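PDB 4WQK: 2''-aminoglycoside nucleotidyltransferase from Klebsiella pneumoniae, which confers resistance to kanamycin, gentamicin and related aminoglycosides by transferring a nucleotide to their 2''-hydroxyl group, with magnesium as cofactor. Local coordinates for residues D47-G52 with R122-E127; P23-G28 with G106-A111; A97-I100 with P104-S107. One frame throughout, in Å; residues are numbered along the deposited sequence.

From the N terminus, the chain first passes through 23-28, which holds strand 25-27, and then 47-52 on the neighbouring antiparallel strand. Both belong to the N-terminal domain, and both are met later by the C-terminal domain. Interaction 2 closes the loop from 23-28 to 106-111. Interaction 1 closes the loop from 47-52 to 122-127, so the two loops cross. Interaction 3 is a short local closure, 97-100 with 104-107, nested inside interaction 1. It shares Gly-106 and Ser-107 with interaction 2. Ser-107 O accepts a hydrogen bond from Asn-124 ND2, which joins interactions 1 and 3. Together they tie the sheet to the loop after strand 98-99 and to the start of helix 126-139.

Interaction 1 (D47-G52 with R122-E127); sequences DLTFPG and RCNSWE. With MG (magnesium ion), chain B.
Thr-49 and Asn-124 make the direct contact, through one side-chain hydrogen bond. Thr-49 OG1 donates to Asn-124 OD1 over 2.8 Å. The hydroxyl lies in the plane of the amide carbonyl, at a C=O...O angle of 122°, and so uses a lone pair of OD1. Both side chains lean into the gap between the backbones, whose CA atoms, Thr-49 CA and Asn-124 CA, are 7.7 Å apart. In Thr-49, OG1 is anti to the carbonyl carbon (chi1 -61°), which turns the hydroxyl to the amide. The methyl CG2 stays farther back, 4.1 Å from Asn-124 ND2. That ND2 donates to Ser-107 O, so both ends of the amide are engaged and its orientation is fixed. This part is buried; Trp-25 and Ile-100 also pack on the Asn-124 side chain. Just beyond it, Ser-125 is the N-cap of helix 126-139 and its OG bonds Ala-128 N.

The metal end of the strand is looser and wet. Asp-47 does not reach 122-127. Its OD2 binds a magnesium ion at 2.0 Å, and four waters and Asp-45 also coordinate that ion. Asp-47 OD1 binds a second magnesium, together with Asp-45 and Asp-87, so the carboxylate bridges two metals. Asp-47 and Asp-87 sit on neighbouring parallel strands, with Asp-45 just before the first. This aspartate cluster is the two-metal site of the nucleotidyltransferase fold.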
ATOM      1  N   ASP A  47       5.394  -1.448  -0.043  1.00 18.13           N
ATOM      2  CA  ASP A  47       4.118  -2.135  -0.292  1.00 17.65           C
ATOM      3  C   ASP A  47       3.506  -1.647  -1.588  1.00 15.74           C
ATOM      4  O   ASP A  47       3.421  -0.434  -1.836  1.00 16.51           O
ATOM      5  CB  ASP A  47       3.156  -1.917   0.862  1.00 19.36           C
ATOM      6  CG  ASP A  47       3.721  -2.480   2.175  1.00 20.57           C
ATOM      7  OD1 ASP A  47       3.545  -3.669   2.469  1.00 30.13           O
ATOM      8  OD2 ASP A  47       4.394  -1.754   2.915  1.00 28.74           O
ATOM      9  N   LEU A  48       3.063  -2.598  -2.413  1.00 17.06           N
ATOM     10  CA  LEU A  48       2.438  -2.250  -3.688  1.00 17.04           C
ATOM     11  C   LEU A  48       1.125  -2.958  -3.822  1.00 14.65           C
ATOM     12  O   LEU A  48       0.989  -4.125  -3.439  1.00 17.77           O
ATOM     13  CB  LEU A  48       3.302  -2.683  -4.889  1.00 17.41           C
ATOM     14  CG  LEU A  48       4.701  -2.077  -4.967  1.00 18.25           C
ATOM     15  CD1 LEU A  48       5.540  -2.758  -6.049  1.00 21.90           C
ATOM     16  CD2 LEU A  48       4.598  -0.559  -5.262  1.00 21.38           C
ATOM     17  N   THR A  49       0.168  -2.253  -4.421  1.00 14.71           N
ATOM     18  CA  THR A  49      -1.107  -2.845  -4.790  1.00 14.38           C
ATOM     19  C   THR A  49      -1.150  -2.880  -6.329  1.00 14.74           C
ATOM     20  O   THR A  49      -0.886  -1.877  -6.985  1.00 14.90           O
ATOM     21  CB  THR A  49      -2.268  -2.031  -4.227  1.00 16.48           C
ATOM     22  OG1 THR A  49      -2.188  -2.010  -2.791  1.00 17.79           O
ATOM     23  CG2 THR A  49      -3.588  -2.678  -4.624  1.00 18.61           C
ATOM     24  N   PHE A  50      -1.491  -4.038  -6.892  1.00 15.26           N
ATOM     25  CA  PHE A  50      -1.386  -4.222  -8.355  1.00 16.17           C
ATOM     26  C   PHE A  50      -2.684  -4.837  -8.913  1.00 14.78           C
ATOM     27  O   PHE A  50      -3.370  -5.569  -8.203  1.00 15.83           O
ATOM     28  CB  PHE A  50      -0.200  -5.141  -8.716  1.00 16.92           C
ATOM     29  CG  PHE A  50      -0.331  -6.548  -8.178  1.00 15.83           C
ATOM     30  CD1 PHE A  50       0.111  -6.903  -6.871  1.00 15.29           C
ATOM     31  CD2 PHE A  50      -0.922  -7.557  -8.949  1.00 17.96           C
ATOM     32  CE1 PHE A  50      -0.025  -8.183  -6.356  1.00 19.54           C
ATOM     33  CE2 PHE A  50      -1.052  -8.835  -8.431  1.00 19.50           C
ATOM     34  CZ  PHE A  50      -0.603  -9.167  -7.147  1.00 19.20           C
ATOM     35  N   PRO A  51      -2.974  -4.587 -10.201  1.00 14.92           N
ATOM     36  CA  PRO A  51      -4.134  -5.253 -10.815  1.00 17.10           C
ATOM     37  C   PRO A  51      -3.971  -6.769 -10.822  1.00 14.77           C
ATOM     38  O   PRO A  51      -3.038  -7.311 -11.432  1.00 15.88           O
ATOM     39  CB  PRO A  51      -4.141  -4.681 -12.242  1.00 16.64           C
ATOM     40  CG  PRO A  51      -3.480  -3.358 -12.095  1.00 15.84           C
ATOM     41  CD  PRO A  51      -2.359  -3.583 -11.094  1.00 14.96           C
ATOM     42  N   GLY A  52      -4.885  -7.457 -10.163  1.00 16.02           N
ATOM     43  CA  GLY A  52      -4.710  -8.887  -9.936  1.00 17.87           C
ATOM     44  C   GLY A  52      -4.569  -9.688 -11.206  1.00 19.45           C
ATOM     45  O   GLY A  52      -3.852 -10.708 -11.265  1.00 19.96           O
ATOM     46  N   ARG A 122       0.531   7.169  -7.824  1.00 14.58           N
ATOM     47  CA  ARG A 122      -0.699   6.582  -7.290  1.00 14.00           C
ATOM     48  C   ARG A 122      -0.421   5.950  -5.926  1.00 14.08           C
ATOM     49  O   ARG A 122       0.563   5.254  -5.733  1.00 14.07           O
ATOM     50  CB  ARG A 122      -1.267   5.557  -8.262  1.00 12.96           C
ATOM     51  CG  ARG A 122      -1.801   6.149  -9.589  1.00 14.79           C
ATOM     52  CD  ARG A 122      -2.568   5.101 -10.366  1.00 16.22           C
ATOM     53  NE  ARG A 122      -3.214   5.633 -11.582  1.00 17.94           N
ATOM     54  CZ  ARG A 122      -2.709   5.502 -12.805  1.00 21.37           C
ATOM     55  NH1 ARG A 122      -1.566   4.851 -13.016  1.00 20.06           N
ATOM     56  NH2 ARG A 122      -3.397   5.986 -13.848  1.00 23.38           N
ATOM     57  N   CYS A 123      -1.397   6.104  -5.036  1.00 15.17           N
ATOM     58  CA  CYS A 123      -1.292   5.462  -3.742  0.53 14.30           C
ATOM     59  C   CYS A 123      -2.660   5.132  -3.219  1.00 14.37           C
ATOM     60  O   CYS A 123      -3.647   5.763  -3.557  1.00 14.88           O
ATOM     61  CB  CYS A 123      -0.510   6.346  -2.776  0.53 14.33           C
ATOM     62  SG  CYS A 123      -0.908   8.120  -2.857  0.53 15.15           S
ATOM     63  N   ASN A 124      -2.693   4.083  -2.386  1.00 13.04           N
ATOM     64  CA  ASN A 124      -3.970   3.680  -1.831  1.00 13.68           C
ATOM     65  C   ASN A 124      -4.548   4.827  -0.990  1.00 14.03           C
ATOM     66  O   ASN A 124      -3.805   5.670  -0.456  1.00 14.64           O
ATOM     67  CB  ASN A 124      -3.800   2.414  -0.990  1.00 15.39           C
ATOM     68  CG  ASN A 124      -3.489   1.223  -1.848  1.00 16.75           C
ATOM     69  OD1 ASN A 124      -2.471   0.557  -1.679  1.00 19.30           O
ATOM     70  ND2 ASN A 124      -4.366   0.956  -2.815  1.00 16.00           N
ATOM     71  N   SER A 125      -5.858   4.836  -0.840  1.00 13.40           N
ATOM     72  CA  SER A 125      -6.541   5.886  -0.098  1.00 13.45           C
ATOM     73  C   SER A 125      -6.226   5.844   1.403  1.00 14.29           C
ATOM     74  O   SER A 125      -5.805   4.815   1.942  1.00 14.69           O
ATOM     75  CB  SER A 125      -8.035   5.750  -0.297  1.00 17.07           C
ATOM     76  OG  SER A 125      -8.466   4.543   0.352  1.00 15.38           O
ATOM     77  N   TRP A 126      -6.391   6.985   2.064  1.00 14.54           N
ATOM     78  CA  TRP A 126      -6.257   6.996   3.519  1.00 15.15           C
ATOM     79  C   TRP A 126      -7.174   5.962   4.146  1.00 14.93           C
ATOM     80  O   TRP A 126      -6.751   5.289   5.107  1.00 15.43           O
ATOM     81  CB  TRP A 126      -6.583   8.375   4.114  1.00 15.15           C
ATOM     82  CG  TRP A 126      -5.569   9.447   3.883  1.00 16.74           C
ATOM     83  CD1 TRP A 126      -5.774  10.636   3.232  1.00 20.36           C
ATOM     84  CD2 TRP A 126      -4.230   9.484   4.381  1.00 14.81           C
ATOM     85  NE1 TRP A 126      -4.626  11.392   3.278  1.00 21.03           N
ATOM     86  CE2 TRP A 126      -3.665  10.700   3.977  1.00 16.05           C
ATOM     87  CE3 TRP A 126      -3.443   8.600   5.123  1.00 16.11           C
ATOM     88  CZ2 TRP A 126      -2.340  11.057   4.300  1.00 15.95           C
ATOM     89  CZ3 TRP A 126      -2.151   8.954   5.442  1.00 17.60           C
ATOM     90  CH2 TRP A 126      -1.595  10.152   4.997  1.00 18.05           C
ATOM     91  N   GLU A 127      -8.404   5.824   3.657  1.00 15.66           N
ATOM     92  CA  GLU A 127      -9.322   4.859   4.285  1.00 14.79           C
ATOM     93  C   GLU A 127      -8.775   3.433   4.159  1.00 14.75           C
ATOM     94  O   GLU A 127      -8.881   2.652   5.118  1.00 16.48           O
ATOM     95  CB  GLU A 127     -10.707   4.983   3.633  1.00 15.46           C
ATOM     96  CG  GLU A 127     -11.410   6.271   3.954  1.00 18.51           C
ATOM     97  CD  GLU A 127     -11.021   7.471   3.019  1.00 24.53           C
ATOM     98  OE1 GLU A 127     -10.031   7.471   2.208  1.00 27.89           O
ATOM     99  OE2 GLU A 127     -11.743   8.485   3.111  1.00 30.36           O
TER
HETATM  100 MG    MG B 201       5.538  -2.408   4.461  0.81 23.28          MG
HETATM  101  O   HOH W   1       3.967  -0.962   5.612  1.00 35.29           O
HETATM  102  O   HOH W   2       4.031  -3.051   5.252  1.00 35.54           O
HETATM  103  O   HOH W   3       6.443  -2.744   6.204  1.00 25.66           O
HETATM  104  O   HOH W   4       6.431  -0.301   4.119  1.00 27.56           O

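Interaction 2 (P23-G28 with G106-A111); sequences PLWIGG and GSCPEA
Trp-25 and Cys-108 mark the closest backbone approach, with Trp-25 CA and Cys-108 CA 6.7 Å apart. Trp-25 sits on strand 25-27, whereas 106-111 is an irregular strip with no helix or strand. No backbone hydrogen bond joins the two segments. The gap is bridged by the Trp-25 indole, which points at the loop.

Cys-108 lies over one face of the indole. Its CB stands 3.8 Å from the centroid of the six-membered ring, 19° off the normal, as a CH-pi contact. Cys-108 SG lies over the same ring, 4.5 Å from its centroid, as a sulfur-aromatic contact. The closest carbons are Trp-25 CE2 and Cys-108 CB, at 3.6 Å. At the edge of the indole, Trp-25 NE1 donates to Pro-109 O over 2.7 Å. The N-H...O angle is 173°, so the bond is nearly straight. The oxygen lies in the ring plane, but NE1 approaches from above the carbonyl plane. The Pro-109 ring adds a looser apolar touch, with CD 4.1 Å from Trp-25 CD1.

The buried N-H is thus satisfied by a backbone oxygen, while the ring face takes carbon and sulfur. Face and edge together limit how the indole can turn, and they fasten the C-terminal-domain loop to the N-terminal sheet.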
ATOM      1  N   PRO A  23      -1.106   0.352 -14.063  1.00 14.33           N
ATOM      2  CA  PRO A  23      -1.185   1.175 -12.838  1.00 14.72           C
ATOM      3  C   PRO A  23      -0.744   0.361 -11.612  1.00 15.10           C
ATOM      4  O   PRO A  23      -1.032  -0.829 -11.513  1.00 15.60           O
ATOM      5  CB  PRO A  23      -2.674   1.549 -12.762  1.00 17.76           C
ATOM      6  CG  PRO A  23      -3.367   0.326 -13.385  1.00 19.30           C
ATOM      7  CD  PRO A  23      -2.426  -0.117 -14.531  1.00 16.69           C
ATOM      8  N   LEU A  24      -0.025   1.001 -10.684  1.00 14.62           N
ATOM      9  CA  LEU A  24       0.367   0.377  -9.426  1.00 14.75           C
ATOM     10  C   LEU A  24       0.165   1.425  -8.352  1.00 15.00           C
ATOM     11  O   LEU A  24       0.459   2.607  -8.585  1.00 15.44           O
ATOM     12  CB  LEU A  24       1.833  -0.070  -9.421  1.00 15.36           C
ATOM     13  CG  LEU A  24       2.246  -1.144 -10.442  1.00 15.88           C
ATOM     14  CD1 LEU A  24       3.774  -1.271 -10.378  1.00 17.21           C
ATOM     15  CD2 LEU A  24       1.565  -2.480 -10.116  1.00 16.02           C
ATOM     16  N   TRP A  25      -0.306   0.982  -7.191  1.00 13.68           N
ATOM     17  CA  TRP A  25      -0.525   1.903  -6.065  1.00 14.54           C
ATOM     18  C   TRP A  25       0.476   1.615  -4.967  1.00 13.94           C
ATOM     19  O   TRP A  25       0.620   0.466  -4.537  1.00 15.51           O
ATOM     20  CB  TRP A  25      -1.943   1.760  -5.508  1.00 13.68           C
ATOM     21  CG  TRP A  25      -2.990   2.298  -6.455  1.00 12.41           C
ATOM     22  CD1 TRP A  25      -3.601   3.515  -6.382  1.00 13.43           C
ATOM     23  CD2 TRP A  25      -3.544   1.620  -7.602  1.00 13.08           C
ATOM     24  NE1 TRP A  25      -4.475   3.671  -7.452  1.00 15.13           N
ATOM     25  CE2 TRP A  25      -4.443   2.533  -8.217  1.00 13.73           C
ATOM     26  CE3 TRP A  25      -3.350   0.352  -8.166  1.00 15.18           C
ATOM     27  CZ2 TRP A  25      -5.185   2.200  -9.360  1.00 15.74           C
ATOM     28  CZ3 TRP A  25      -4.074   0.037  -9.328  1.00 15.72           C
ATOM     29  CH2 TRP A  25      -4.965   0.963  -9.894  1.00 16.96           C
ATOM     30  N   ILE A  26       1.171   2.648  -4.527  1.00 12.99           N
ATOM     31  CA  ILE A  26       1.956   2.497  -3.290  1.00 13.52           C
ATOM     32  C   ILE A  26       1.016   2.319  -2.136  1.00 15.79           C
ATOM     33  O   ILE A  26       0.013   3.035  -2.014  1.00 15.09           O
ATOM     34  CB  ILE A  26       2.856   3.731  -3.070  1.00 15.77           C
ATOM     35  CG1 ILE A  26       3.669   4.046  -4.337  1.00 20.58           C
ATOM     36  CG2 ILE A  26       3.732   3.591  -1.798  1.00 18.04           C
ATOM     37  CD1 ILE A  26       4.569   2.963  -4.693  1.00 21.80           C
ATOM     38  N   GLY A  27       1.359   1.369  -1.241  1.00 14.60           N
ATOM     39  CA  GLY A  27       0.566   1.055  -0.059  1.00 15.66           C
ATOM     40  C   GLY A  27       1.334   1.270   1.234  1.00 16.74           C
ATOM     41  O   GLY A  27       2.499   1.680   1.197  1.00 17.41           O
ATOM     42  N   GLY A  28       0.681   1.030   2.363  1.00 18.10           N
ATOM     43  CA  GLY A  28       1.383   0.969   3.623  1.00 19.30           C
ATOM     44  C   GLY A  28       2.136   2.251   3.967  1.00 20.78           C
ATOM     45  O   GLY A  28       1.692   3.350   3.662  1.00 18.41           O
ATOM     46  N   GLY A 106     -13.041   2.947  -3.080  1.00 14.93           N
ATOM     47  CA  GLY A 106     -12.120   4.061  -3.316  1.00 16.00           C
ATOM     48  C   GLY A 106     -10.698   3.713  -2.930  1.00 15.07           C
ATOM     49  O   GLY A 106      -9.830   4.608  -2.850  1.00 16.14           O
ATOM     50  N   SER A 107     -10.411   2.436  -2.686  1.00 14.24           N
ATOM     51  CA  SER A 107      -9.105   2.042  -2.183  1.00 14.08           C
ATOM     52  C   SER A 107      -7.950   2.294  -3.154  1.00 15.76           C
ATOM     53  O   SER A 107      -6.819   2.446  -2.712  1.00 14.40           O
ATOM     54  CB  SER A 107      -9.106   0.545  -1.759  1.00 14.87           C
ATOM     55  OG  SER A 107      -9.410  -0.319  -2.844  1.00 14.46           O
ATOM     56  N   CYS A 108      -8.265   2.351  -4.456  1.00 13.67           N
ATOM     57  CA  CYS A 108      -7.226   2.457  -5.484  1.00 14.59           C
ATOM     58  C   CYS A 108      -7.596   3.595  -6.419  1.00 15.02           C
ATOM     59  O   CYS A 108      -8.031   3.357  -7.540  1.00 15.92           O
ATOM     60  CB  CYS A 108      -7.110   1.132  -6.282  1.00 14.13           C
ATOM     61  SG  CYS A 108      -6.553  -0.262  -5.279  1.00 15.43           S
ATOM     62  N   PRO A 109      -7.448   4.845  -5.982  1.00 14.76           N
ATOM     63  CA  PRO A 109      -7.936   5.974  -6.814  1.00 14.98           C
ATOM     64  C   PRO A 109      -7.126   6.123  -8.112  1.00 18.56           C
ATOM     65  O   PRO A 109      -5.894   5.900  -8.113  1.00 18.16           O
ATOM     66  CB  PRO A 109      -7.728   7.212  -5.913  1.00 17.86           C
ATOM     67  CG  PRO A 109      -6.874   6.754  -4.769  1.00 20.94           C
ATOM     68  CD  PRO A 109      -6.942   5.261  -4.661  1.00 15.73           C
ATOM     69  N   GLU A 110      -7.792   6.529  -9.174  1.00 17.87           N
ATOM     70  CA  GLU A 110      -7.077   6.637 -10.465  1.00 17.06           C
ATOM     71  C   GLU A 110      -6.073   7.779 -10.496  1.00 17.99           C
ATOM     72  O   GLU A 110      -5.044   7.651 -11.161  1.00 21.41           O
ATOM     73  CB  GLU A 110      -8.044   6.783 -11.637  1.00 19.51           C
ATOM     74  CG  GLU A 110      -8.924   7.984 -11.595  1.00 20.94           C
ATOM     75  CD  GLU A 110      -8.282   9.217 -12.245  1.00 35.15           C
ATOM     76  OE1 GLU A 110      -7.314   9.064 -13.020  1.00 32.89           O
ATOM     77  OE2 GLU A 110      -8.760  10.335 -11.953  1.00 45.52           O
ATOM     78  N   ALA A 111      -6.360   8.879  -9.815  1.00 18.21           N
ATOM     79  CA  ALA A 111      -5.402   9.992  -9.875  1.00 20.92           C
ATOM     80  C   ALA A 111      -4.181   9.728  -9.008  1.00 19.92           C
ATOM     81  O   ALA A 111      -4.254   9.007  -8.014  1.00 22.02           O
ATOM     82  CB  ALA A 111      -6.073  11.287  -9.461  1.00 28.75           C
TER

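Interaction 3 (A97-I100 with P104-S107); sequences AYEI and PQGS
Tyr-98 meets Ser-107 only through its backbone, with Tyr-98 O 4.1 Å from Ser-107 OG. Its ring turns away from the loop and packs edge-to-face with Trp-93. The phenol OH is hydrogen-bonded to Glu-53.

Glu-99 carries most of the contact. Its chain bends at chi2 (-70°), which brings the carboxylate beside the loop. OE2 accepts a hydrogen bond from Gly-106 N at 2.8 Å, on its syn lone pair, and the N-H...O angle is 169°. OE1 takes two donors from Ser-107, both from the same face of the carboxylate. Ser-107 N donates to OE1 over 3.1 Å, on the syn side and somewhat out of the carboxylate plane. Ser-107 OG donates to OE1 over 2.6 Å from well above that plane. Both carboxylate oxygens are therefore gripped, and the group is held against rotation.

The loop residues 104-107 form a type II beta turn. Gly-106 is at its third position with phi 96°, the left-handed region where glycine is usual. Strand 98-99 pairs antiparallel with strand 84-93, so the turn is pinned to the nucleotidyltransferase sheet.

A water donates to Glu-99 OE2 at 2.7 Å and receives a weak bond from Gln-105 NE2, on the more exposed side.

Ile-100 follows. Its N donates to Ser-107 OG over 3.0 Å. The Ser-107 hydroxyl sits between its own backbone N and carbonyl carbon, and from there it serves Glu-99 and Ile-100 at once. The Ile-100 side chain touches Thr-49 and lies near Ala-101, which binds kanamycin in the interdomain cleft.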
ATOM      1  N   ALA A  97     -13.338   0.964 -11.008  1.00 15.11           N
ATOM      2  CA  ALA A  97     -12.027   1.112 -10.390  1.00 15.50           C
ATOM      3  C   ALA A  97     -11.553  -0.228  -9.907  1.00 15.97           C
ATOM      4  O   ALA A  97     -12.369  -1.148  -9.720  1.00 16.37           O
ATOM      5  CB  ALA A  97     -12.088   2.102  -9.165  1.00 15.87           C
ATOM      6  N   TYR A  98     -10.255  -0.336  -9.646  1.00 14.52           N
ATOM      7  CA  TYR A  98      -9.690  -1.490  -8.932  1.00 14.49           C
ATOM      8  C   TYR A  98      -9.988  -1.350  -7.447  1.00 16.39           C
ATOM      9  O   TYR A  98      -9.963  -0.239  -6.912  1.00 15.70           O
ATOM     10  CB  TYR A  98      -8.172  -1.575  -9.162  1.00 15.56           C
ATOM     11  CG  TYR A  98      -7.828  -2.070 -10.550  1.00 14.06           C
ATOM     12  CD1 TYR A  98      -7.846  -3.437 -10.834  1.00 16.52           C
ATOM     13  CD2 TYR A  98      -7.511  -1.165 -11.573  1.00 14.96           C
ATOM     14  CE1 TYR A  98      -7.581  -3.917 -12.111  1.00 14.71           C
ATOM     15  CE2 TYR A  98      -7.223  -1.631 -12.858  1.00 16.17           C
ATOM     16  CZ  TYR A  98      -7.255  -2.996 -13.126  1.00 14.63           C
ATOM     17  OH  TYR A  98      -6.955  -3.457 -14.384  1.00 15.58           O
ATOM     18  N   GLU A  99     -10.240  -2.474  -6.787  1.00 15.92           N
ATOM     19  CA  GLU A  99     -10.500  -2.454  -5.351  1.00 15.89           C
ATOM     20  C   GLU A  99      -9.793  -3.598  -4.661  1.00 15.52           C
ATOM     21  O   GLU A  99      -9.819  -4.726  -5.112  1.00 16.95           O
ATOM     22  CB  GLU A  99     -12.005  -2.545  -5.010  1.00 17.08           C
ATOM     23  CG  GLU A  99     -12.826  -1.334  -5.468  1.00 17.21           C
ATOM     24  CD  GLU A  99     -12.538  -0.054  -4.667  1.00 16.26           C
ATOM     25  OE1 GLU A  99     -11.934  -0.134  -3.567  1.00 16.47           O
ATOM     26  OE2 GLU A  99     -13.014   1.033  -5.113  1.00 17.93           O
ATOM     27  N   ILE A 100      -9.210  -3.280  -3.522  1.00 14.53           N
ATOM     28  CA  ILE A 100      -8.691  -4.309  -2.613  1.00 15.14           C
ATOM     29  C   ILE A 100      -9.889  -5.035  -2.023  1.00 18.17           C
ATOM     30  O   ILE A 100     -10.833  -4.392  -1.604  1.00 18.66           O
ATOM     31  CB  ILE A 100      -7.819  -3.641  -1.519  1.00 16.54           C
ATOM     32  CG1 ILE A 100      -6.584  -3.019  -2.154  1.00 18.65           C
ATOM     33  CG2 ILE A 100      -7.387  -4.661  -0.474  1.00 19.60           C
ATOM     34  CD1 ILE A 100      -5.813  -2.131  -1.185  1.00 20.22           C
ATOM     35  N   PRO A 104     -12.710  -0.532   2.038  1.00 17.02           N
ATOM     36  CA  PRO A 104     -13.695   0.501   1.709  1.00 18.80           C
ATOM     37  C   PRO A 104     -13.584   0.929   0.247  1.00 17.52           C
ATOM     38  O   PRO A 104     -12.452   0.990  -0.276  1.00 19.46           O
ATOM     39  CB  PRO A 104     -13.360   1.654   2.664  1.00 19.35           C
ATOM     40  CG  PRO A 104     -12.628   0.998   3.788  1.00 20.76           C
ATOM     41  CD  PRO A 104     -11.829  -0.102   3.147  1.00 18.91           C
ATOM     42  N   GLN A 105     -14.714   1.248  -0.383  1.00 16.52           N
ATOM     43  CA  GLN A 105     -14.696   1.697  -1.793  1.00 17.34           C
ATOM     44  C   GLN A 105     -13.742   2.884  -1.951  1.00 18.47           C
ATOM     45  O   GLN A 105     -13.664   3.741  -1.062  1.00 19.49           O
ATOM     46  CB  GLN A 105     -16.092   2.105  -2.246  1.00 19.80           C
ATOM     47  CG  GLN A 105     -16.144   2.573  -3.716  1.00 25.29           C
ATOM     48  CD  GLN A 105     -17.545   2.888  -4.249  1.00 38.59           C
ATOM     49  OE1 GLN A 105     -18.504   3.068  -3.492  1.00 36.49           O
ATOM     50  NE2 GLN A 105     -17.653   2.969  -5.567  1.00 42.22           N
ATOM     51  N   GLY A 106     -13.041   2.947  -3.080  1.00 14.93           N
ATOM     52  CA  GLY A 106     -12.120   4.061  -3.316  1.00 16.00           C
ATOM     53  C   GLY A 106     -10.698   3.713  -2.930  1.00 15.07           C
ATOM     54  O   GLY A 106      -9.830   4.608  -2.850  1.00 16.14           O
ATOM     55  N   SER A 107     -10.411   2.436  -2.686  1.00 14.24           N
ATOM     56  CA  SER A 107      -9.105   2.042  -2.183  1.00 14.08           C
ATOM     57  C   SER A 107      -7.950   2.294  -3.154  1.00 15.76           C
ATOM     58  O   SER A 107      -6.819   2.446  -2.712  1.00 14.40           O
ATOM     59  CB  SER A 107      -9.106   0.545  -1.759  1.00 14.87           C
ATOM     60  OG  SER A 107      -9.410  -0.319  -2.844  1.00 14.46           O
TER
HETATM   61  O   HOH W   5     -14.971   1.496  -6.871  1.00 24.54           O